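Local coordinates for protein SMG-7 (Caenorhabditis elegans, PDB 3ZHE) that takes part in nonsense-mediated mRNA decay as a heterodimer with SMG-5, each partner contributing a 14-3-3-like domain, at residues B[133-138]-B[152-156]. Residues are numbered along the deposited sequence; the frame is centred on the assembly and turned at random.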
ATOM      1  N   LEU B 133      -0.046  11.208   2.058  1.00 81.10           N
ATOM      2  CA  LEU B 133       0.662  11.049   0.790  1.00 81.57           C
ATOM      3  C   LEU B 133       1.332  12.351   0.347  1.00 80.87           C
ATOM      4  O   LEU B 133       2.471  12.345  -0.134  1.00 65.15           O
ATOM      5  CB  LEU B 133      -0.293  10.544  -0.293  1.00 79.20           C
ATOM      6  CG  LEU B 133      -0.760   9.096  -0.135  1.00 79.89           C
ATOM      7  CD1 LEU B 133      -1.845   8.758  -1.145  1.00 87.10           C
ATOM      8  CD2 LEU B 133       0.420   8.147  -0.274  1.00 75.64           C
ATOM      9  N   LEU B 134       0.620  13.463   0.520  1.00 77.85           N
ATOM     10  CA  LEU B 134       1.154  14.784   0.194  1.00 79.61           C
ATOM     11  C   LEU B 134       2.445  15.063   0.958  1.00 84.68           C
ATOM     12  O   LEU B 134       3.463  15.448   0.371  1.00 90.39           O
ATOM     13  CB  LEU B 134       0.119  15.869   0.508  1.00 66.33           C
ATOM     14  CG  LEU B 134       0.640  17.308   0.597  1.00 67.16           C
ATOM     15  CD1 LEU B 134       1.096  17.821  -0.762  1.00 68.37           C
ATOM     16  CD2 LEU B 134      -0.409  18.233   1.202  1.00 67.51           C
ATOM     17  N   ARG B 135       2.402  14.854   2.269  1.00 82.66           N
ATOM     18  CA  ARG B 135       3.548  15.159   3.120  1.00 83.14           C
ATOM     19  C   ARG B 135       4.718  14.192   2.934  1.00 79.51           C
ATOM     20  O   ARG B 135       5.880  14.587   3.067  1.00 78.03           O
ATOM     21  CB  ARG B 135       3.131  15.250   4.591  1.00 87.72           C
ATOM     22  CG  ARG B 135       2.175  16.398   4.881  1.00 88.95           C
ATOM     23  CD  ARG B 135       2.556  17.640   4.087  1.00 86.58           C
ATOM     24  NE  ARG B 135       1.676  18.768   4.370  1.00 84.68           N
ATOM     25  CZ  ARG B 135       1.770  19.954   3.777  1.00 86.96           C
ATOM     26  NH1 ARG B 135       2.706  20.169   2.862  1.00 86.53           N
ATOM     27  NH2 ARG B 135       0.926  20.925   4.096  1.00 68.50           N
ATOM     28  N   MET B 136       4.416  12.932   2.629  1.00 78.99           N
ATOM     29  CA  MET B 136       5.461  11.987   2.253  1.00 82.24           C
ATOM     30  C   MET B 136       6.114  12.465   0.964  1.00 84.49           C
ATOM     31  O   MET B 136       7.319  12.301   0.769  1.00 87.91           O
ATOM     32  CB  MET B 136       4.894  10.578   2.069  1.00 84.59           C
ATOM     33  CG  MET B 136       4.713   9.805   3.364  1.00 89.09           C
ATOM     34  SD  MET B 136       6.263   9.591   4.263  1.00 82.28           S
ATOM     35  CE  MET B 136       7.229   8.678   3.063  1.00 87.28           C
ATOM     36  N   GLY B 137       5.306  13.060   0.091  1.00 83.05           N
ATOM     37  CA  GLY B 137       5.814  13.677  -1.120  1.00 85.45           C
ATOM     38  C   GLY B 137       6.786  14.798  -0.805  1.00 87.31           C
ATOM     39  O   GLY B 137       7.872  14.878  -1.390  1.00 87.01           O
ATOM     40  N   ASP B 138       6.393  15.666   0.127  1.00 85.78           N
ATOM     41  CA  ASP B 138       7.269  16.741   0.589  1.00 83.84           C
ATOM     42  C   ASP B 138       8.592  16.190   1.112  1.00 84.23           C
ATOM     43  O   ASP B 138       9.665  16.703   0.784  1.00 79.59           O
ATOM     44  CB  ASP B 138       6.591  17.569   1.687  1.00 84.42           C
ATOM     45  CG  ASP B 138       5.587  18.563   1.136  1.00 92.05           C
ATOM     46  OD1 ASP B 138       5.737  18.972  -0.034  1.00 98.74           O
ATOM     47  OD2 ASP B 138       4.652  18.942   1.872  1.00 88.91           O
ATOM     48  N   TYR B 152       4.127  10.150  -5.080  1.00 92.54           N
ATOM     49  CA  TYR B 152       3.348  10.493  -3.893  1.00 86.07           C
ATOM     50  C   TYR B 152       2.399  11.661  -4.169  1.00 86.09           C
ATOM     51  O   TYR B 152       1.229  11.628  -3.787  1.00 86.05           O
ATOM     52  CB  TYR B 152       4.268  10.844  -2.717  1.00 85.61           C
ATOM     53  CG  TYR B 152       4.917   9.657  -2.034  1.00 87.13           C
ATOM     54  CD1 TYR B 152       4.211   8.886  -1.121  1.00 90.31           C
ATOM     55  CD2 TYR B 152       6.242   9.323  -2.284  1.00 89.24           C
ATOM     56  CE1 TYR B 152       4.800   7.807  -0.490  1.00 93.34           C
ATOM     57  CE2 TYR B 152       6.841   8.244  -1.656  1.00 92.13           C
ATOM     58  CZ  TYR B 152       6.114   7.491  -0.760  1.00 94.51           C
ATOM     59  OH  TYR B 152       6.703   6.418  -0.131  1.00 96.54           O
ATOM     60  N   TYR B 153       2.918  12.685  -4.842  1.00 86.62           N
ATOM     61  CA  TYR B 153       2.139  13.873  -5.184  1.00 86.29           C
ATOM     62  C   TYR B 153       0.953  13.562  -6.092  1.00 86.31           C
ATOM     63  O   TYR B 153      -0.153  14.038  -5.854  1.00 82.33           O
ATOM     64  CB  TYR B 153       3.029  14.926  -5.850  1.00 87.35           C
ATOM     65  CG  TYR B 153       3.900  15.701  -4.890  1.00 88.02           C
ATOM     66  CD1 TYR B 153       3.525  15.872  -3.565  1.00 89.24           C
ATOM     67  CD2 TYR B 153       5.097  16.264  -5.310  1.00 87.23           C
ATOM     68  CE1 TYR B 153       4.320  16.581  -2.684  1.00 85.87           C
ATOM     69  CE2 TYR B 153       5.898  16.974  -4.437  1.00 88.16           C
ATOM     70  CZ  TYR B 153       5.506  17.129  -3.126  1.00 88.89           C
ATOM     71  OH  TYR B 153       6.308  17.838  -2.262  1.00 93.35           O
ATOM     72  N   GLU B 154       1.191  12.778  -7.139  1.00 89.91           N
ATOM     73  CA  GLU B 154       0.139  12.422  -8.085  1.00 85.09           C
ATOM     74  C   GLU B 154      -0.932  11.567  -7.417  1.00 76.58           C
ATOM     75  O   GLU B 154      -2.129  11.754  -7.658  1.00 75.52           O
ATOM     76  CB  GLU B 154       0.723  11.696  -9.300  1.00 88.78           C
ATOM     77  CG  GLU B 154       1.556  12.577 -10.219  1.00 99.62           C
ATOM     78  CD  GLU B 154       2.244  11.786 -11.315  1.00109.18           C
ATOM     79  OE1 GLU B 154       2.100  10.546 -11.332  1.00111.15           O
ATOM     80  OE2 GLU B 154       2.930  12.404 -12.156  1.00115.24           O
ATOM     81  N   GLN B 155      -0.497  10.630  -6.578  1.00 74.88           N
ATOM     82  CA  GLN B 155      -1.435   9.809  -5.819  1.00 80.20           C
ATOM     83  C   GLN B 155      -2.304  10.687  -4.921  1.00 82.95           C
ATOM     84  O   GLN B 155      -3.532  10.593  -4.950  1.00 84.95           O
ATOM     85  CB  GLN B 155      -0.691   8.755  -4.994  1.00 84.07           C
ATOM     86  CG  GLN B 155      -0.019   7.676  -5.833  1.00 93.89           C
ATOM     87  CD  GLN B 155       0.826   6.724  -5.006  1.00105.74           C
ATOM     88  OE1 GLN B 155       0.840   6.791  -3.778  1.00107.40           O
ATOM     89  NE2 GLN B 155       1.542   5.831  -5.682  1.00113.71           N
ATOM     90  N   SER B 156      -1.654  11.552  -4.145  1.00 84.63           N
ATOM     91  CA  SER B 156      -2.340  12.494  -3.264  1.00 83.84           C
ATOM     92  C   SER B 156      -3.359  13.339  -4.023  1.00 83.65           C
ATOM     93  O   SER B 156      -4.493  13.514  -3.572  1.00 79.99           O
ATOM     94  CB  SER B 156      -1.319  13.401  -2.569  1.00 83.00           C
ATOM     95  OG  SER B 156      -1.942  14.512  -1.947  1.00 78.98           O
TER
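Tyr152 and Tyr153 reach from helix 146-159 to two sides of Gly137 on helix 122-142, in the antiparallel helix hairpin of a predicted TPR repeat. The segment axes approach to 7.8 Å at an angle of 162°, and Gly137 CA lies 4.9 Å from Tyr152 CA. Followed outward, Tyr152 begins with CB packed on Gly137 CA and the carbonyl O of Leu133, and its CG faces Gly137 N. Its CD1 touches Met136 CB and, near the ring plane, Leu133 CD2; CE1, like CD1, lies under Met136 CB. That CB sits over one ring face in a CH-pi contact, 4.0 Å from the Tyr152 centroid, and the Met136 chain is bent at chi2 and chi3, both -60°, so that its CE methyl comes back to Tyr152 CZ and, at the tip, OH. Leu133 CD1 meanwhile rests against Gln155 CB. Tyr153 goes to a second side: CE1 lies 4.0 Å from Leu134 CD1, and its hydroxyl donates to Asp138 OD1 at 2.6 Å, approaching on the anti side and 30° out of the carboxylate plane. Arg141 shares both of these oxygens, while Gln169 of helix 164-176 bonds the hydroxyl, tying the hairpin to the following helix. A phenylalanine in place of Tyr153 would probably leave Asp138 OD1 without its hydroxyl mate and Gln169 without this acceptor. The other carboxylate oxygen, Asp138 OD2, is held by Arg135 in a salt bridge. At the far end Ser156 CB packs on Leu133 CB, and Ser156 OG, hydrogen-bonded to the carbonyl of Ala130, lies 3.5 Å from Leu134 CB.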